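Local coordinates for proline dehydrogenase (Bradyrhizobium japonicum USDA 110, PDB 3HAZ), which probably oxidises proline to glutamate in two steps, with an FAD-dependent proline dehydrogenase and an NAD-dependent aldehyde dehydrogenase joined in one chain, at residues 166-171 against 419-424. Residues are numbered along the deposited sequence; the frame is centred on the assembly and turned at random.
Sequences GNHFVL and RLHGMG. With FAD (flavin-adenine dinucleotide), chain C.
His168, on the segment that leads from helix 151-168 into strand 170-172, meets Gly422 across a CA-CA distance of 5.5 Å. Gly422 lies in a type II turn from Leu420 to Met423, closed by Met423 N bonding to Leu420 O (2.8 Å). At phi 91° and psi 0° this position suits glycine, and any CB would also collide with the His168 ring. Bare of a side chain, Gly422 sets its CA over the centre of that imidazole, a CH-pi contact 3.5 Å from the centroid. The turn follows strand 416-420 of the TIM-type barrel of the proline dehydrogenase domain, whose Arg419 and Leu420 border the FAD; the contact thus joins the segment 166-171 to the loop after a barrel strand. His421, its CG anti to the backbone N (chi1 -158°), carries its ring alongside the backbone of Asn167 and His168 and receives the edge of His168 on its face, a T-shaped pair with planes at 90°. With an alanine here in place of His168, Gly422 CA would probably lose the ring it packs on and the His421 face its edge partner. A water donates to both His168 O and His421 O, linking the two backbones, while Arg419 NH2 reaches back to Met423 O (2.6 Å), tying strand to turn.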
loop_
_atom_site.group_PDB
_atom_site.type_symbol
_atom_site.label_atom_id
_atom_site.label_comp_id
_atom_site.label_asym_id
_atom_site.label_seq_id
_atom_site.Cartn_x
_atom_site.Cartn_y
_atom_site.Cartn_z
ATOM N N GLY A 166 39.825 13.133 35.759
ATOM C CA GLY A 166 41.079 13.554 36.354
ATOM C C GLY A 166 41.988 14.240 35.347
ATOM O O GLY A 166 42.767 15.120 35.701
ATOM N N ASN A 167 41.888 13.842 34.082
ATOM C CA ASN A 167 42.789 14.375 33.058
ATOM C C ASN A 167 42.253 15.592 32.321
ATOM O O ASN A 167 43.025 16.442 31.887
ATOM C CB ASN A 167 43.169 13.288 32.047
ATOM C CG ASN A 167 44.056 12.218 32.653
ATOM O OD1 ASN A 167 44.770 12.468 33.622
ATOM N ND2 ASN A 167 44.011 11.019 32.090
ATOM N N HIS A 168 40.934 15.684 32.187
ATOM C CA HIS A 168 40.345 16.679 31.293
ATOM C C HIS A 168 39.542 17.767 31.990
ATOM O O HIS A 168 39.038 18.684 31.344
ATOM C CB HIS A 168 39.511 15.989 30.214
ATOM C CG HIS A 168 40.306 15.040 29.376
ATOM N ND1 HIS A 168 39.795 13.854 28.896
ATOM C CD2 HIS A 168 41.595 15.091 28.961
ATOM C CE1 HIS A 168 40.728 13.224 28.205
ATOM N NE2 HIS A 168 41.832 13.949 28.236
ATOM N N PHE A 169 39.433 17.669 33.308
ATOM C CA PHE A 169 38.761 18.702 34.075
ATOM C C PHE A 169 39.686 19.171 35.184
ATOM O O PHE A 169 40.462 18.385 35.714
ATOM C CB PHE A 169 37.454 18.167 34.658
ATOM C CG PHE A 169 36.432 17.812 33.617
ATOM C CD1 PHE A 169 35.370 18.661 33.358
ATOM C CD2 PHE A 169 36.539 16.640 32.894
ATOM C CE1 PHE A 169 34.432 18.349 32.394
ATOM C CE2 PHE A 169 35.599 16.317 31.933
ATOM C CZ PHE A 169 34.543 17.180 31.681
ATOM N N VAL A 170 39.614 20.457 35.508
ATOM C CA VAL A 170 40.335 21.017 36.641
ATOM C C VAL A 170 39.305 21.433 37.698
ATOM O O VAL A 170 38.707 22.508 37.608
ATOM C CB VAL A 170 41.180 22.235 36.222
ATOM C CG1 VAL A 170 41.834 22.864 37.441
ATOM C CG2 VAL A 170 42.240 21.827 35.178
ATOM N N LEU A 171 39.103 20.572 38.691
ATOM C CA LEU A 171 37.959 20.688 39.598
ATOM C C LEU A 171 38.370 20.757 41.069
ATOM O O LEU A 171 39.415 20.247 41.450
ATOM C CB LEU A 171 37.039 19.483 39.404
ATOM C CG LEU A 171 35.924 19.559 38.353
ATOM C CD1 LEU A 171 36.223 20.581 37.274
ATOM C CD2 LEU A 171 35.674 18.191 37.753
ATOM N N ARG A 419 40.525 24.452 20.791
ATOM C CA ARG A 419 39.950 23.166 21.120
ATOM C C ARG A 419 39.776 23.052 22.626
ATOM O O ARG A 419 40.398 23.788 23.393
ATOM C CB ARG A 419 40.863 22.045 20.639
ATOM C CG ARG A 419 42.150 21.909 21.457
ATOM C CD ARG A 419 42.900 20.641 21.083
ATOM N NE ARG A 419 43.974 20.339 22.018
ATOM C CZ ARG A 419 43.920 19.383 22.939
ATOM N NH1 ARG A 419 44.950 19.194 23.746
ATOM N NH2 ARG A 419 42.835 18.617 23.055
ATOM N N LEU A 420 38.948 22.103 23.043
ATOM C CA LEU A 420 38.737 21.831 24.455
ATOM C C LEU A 420 39.572 20.628 24.885
ATOM O O LEU A 420 39.599 19.602 24.204
ATOM C CB LEU A 420 37.254 21.565 24.720
ATOM C CG LEU A 420 36.787 21.742 26.164
ATOM C CD1 LEU A 420 37.012 23.178 26.625
ATOM C CD2 LEU A 420 35.319 21.358 26.297
ATOM N N HIS A 421 40.268 20.760 26.007
ATOM C CA HIS A 421 41.045 19.653 26.544
ATOM C C HIS A 421 40.194 18.377 26.511
ATOM O O HIS A 421 39.025 18.390 26.888
ATOM C CB HIS A 421 41.515 19.983 27.967
ATOM C CG HIS A 421 42.713 19.201 28.408
ATOM N ND1 HIS A 421 43.800 18.981 27.590
ATOM C CD2 HIS A 421 42.999 18.595 29.585
ATOM C CE1 HIS A 421 44.700 18.262 28.239
ATOM N NE2 HIS A 421 44.237 18.015 29.452
ATOM N N GLY A 422 40.766 17.284 26.019
ATOM C CA GLY A 422 40.026 16.040 25.886
ATOM C C GLY A 422 39.337 15.857 24.541
ATOM O O GLY A 422 38.665 14.849 24.311
ATOM N N MET A 423 39.493 16.832 23.650
ATOM C CA MET A 423 38.981 16.711 22.284
ATOM C C MET A 423 39.960 17.329 21.287
ATOM O O MET A 423 40.709 18.237 21.636
ATOM C CB MET A 423 37.624 17.402 22.144
ATOM C CG MET A 423 36.562 16.944 23.140
ATOM S SD MET A 423 34.982 17.779 22.864
ATOM C CE MET A 423 34.480 17.035 21.315
ATOM N N GLY A 424 39.937 16.848 20.045
ATOM C CA GLY A 424 40.769 17.409 18.996
ATOM C C GLY A 424 42.271 17.234 19.163
ATOM O O GLY A 424 43.053 17.831 18.428
HETATM P PA FAD C . 30.884 19.363 14.381
HETATM O O1A FAD C . 30.558 17.782 14.636
HETATM O O2A FAD C . 31.457 19.613 13.059
HETATM O O5B FAD C . 29.499 20.204 14.501
HETATM C C5B FAD C . 28.716 20.019 15.645
HETATM C C4B FAD C . 27.631 21.102 15.711
HETATM O O4B FAD C . 26.905 21.524 14.433
HETATM C C3B FAD C . 26.893 21.509 16.836
HETATM O O3B FAD C . 27.577 21.713 18.061
HETATM C C2B FAD C . 25.933 22.536 16.293
HETATM O O2B FAD C . 26.245 23.897 16.527
HETATM C C1B FAD C . 25.723 22.162 14.869
HETATM N N9A FAD C . 24.616 21.278 14.552
HETATM C C8A FAD C . 24.428 19.955 14.939
HETATM N N7A FAD C . 23.268 19.514 14.361
HETATM C C5A FAD C . 22.737 20.582 13.601
HETATM C C6A FAD C . 21.500 20.708 12.755
HETATM N N6A FAD C . 20.582 19.584 12.609
HETATM N N1A FAD C . 21.234 21.835 12.131
HETATM C C2A FAD C . 22.108 22.933 12.244
HETATM N N3A FAD C . 23.295 22.813 13.060
HETATM C C4A FAD C . 23.571 21.636 13.708
HETATM N N1 FAD C . 29.407 27.322 21.548
HETATM C C2 FAD C . 28.558 28.322 21.955
HETATM O O2 FAD C . 27.224 28.263 21.617
HETATM N N3 FAD C . 29.057 29.395 22.769
HETATM C C4 FAD C . 30.373 29.427 23.137
HETATM O O4 FAD C . 30.873 30.508 23.873
HETATM C C4X FAD C . 31.264 28.384 22.707
HETATM N N5 FAD C . 32.709 28.409 23.094
HETATM C C5X FAD C . 33.570 27.369 22.666
HETATM C C6 FAD C . 34.988 27.392 23.055
HETATM C C7 FAD C . 35.846 26.355 22.622
HETATM C C7M FAD C . 37.305 26.377 23.049
HETATM C C8 FAD C . 35.326 25.254 21.778
HETATM C C8M FAD C . 36.235 24.111 21.297
HETATM C C9 FAD C . 33.969 25.237 21.409
HETATM C C9A FAD C . 33.065 26.309 21.863
HETATM N N10 FAD C . 31.650 26.296 21.483
HETATM C C10 FAD C . 30.779 27.361 21.925
HETATM C "C1'" FAD C . 31.098 25.310 20.500
HETATM C "C2'" FAD C . 30.490 24.015 21.097
HETATM O "O2'" FAD C . 30.902 23.859 22.450
HETATM C "C3'" FAD C . 30.882 22.822 20.208
HETATM O "O3'" FAD C . 32.229 22.444 20.468
HETATM C "C4'" FAD C . 30.725 23.124 18.675
HETATM O "O4'" FAD C . 29.544 23.721 18.262
HETATM C "C5'" FAD C . 31.086 21.893 17.801
HETATM O "O5'" FAD C . 31.490 22.249 16.488
HETATM P P FAD C . 32.583 21.260 15.727
HETATM O O1P FAD C . 33.015 21.933 14.263
HETATM O O2P FAD C . 33.743 21.043 16.600
HETATM O O3P FAD C . 31.872 19.796 15.596
HETATM O O HOH W 1 37.570 18.929 28.888
#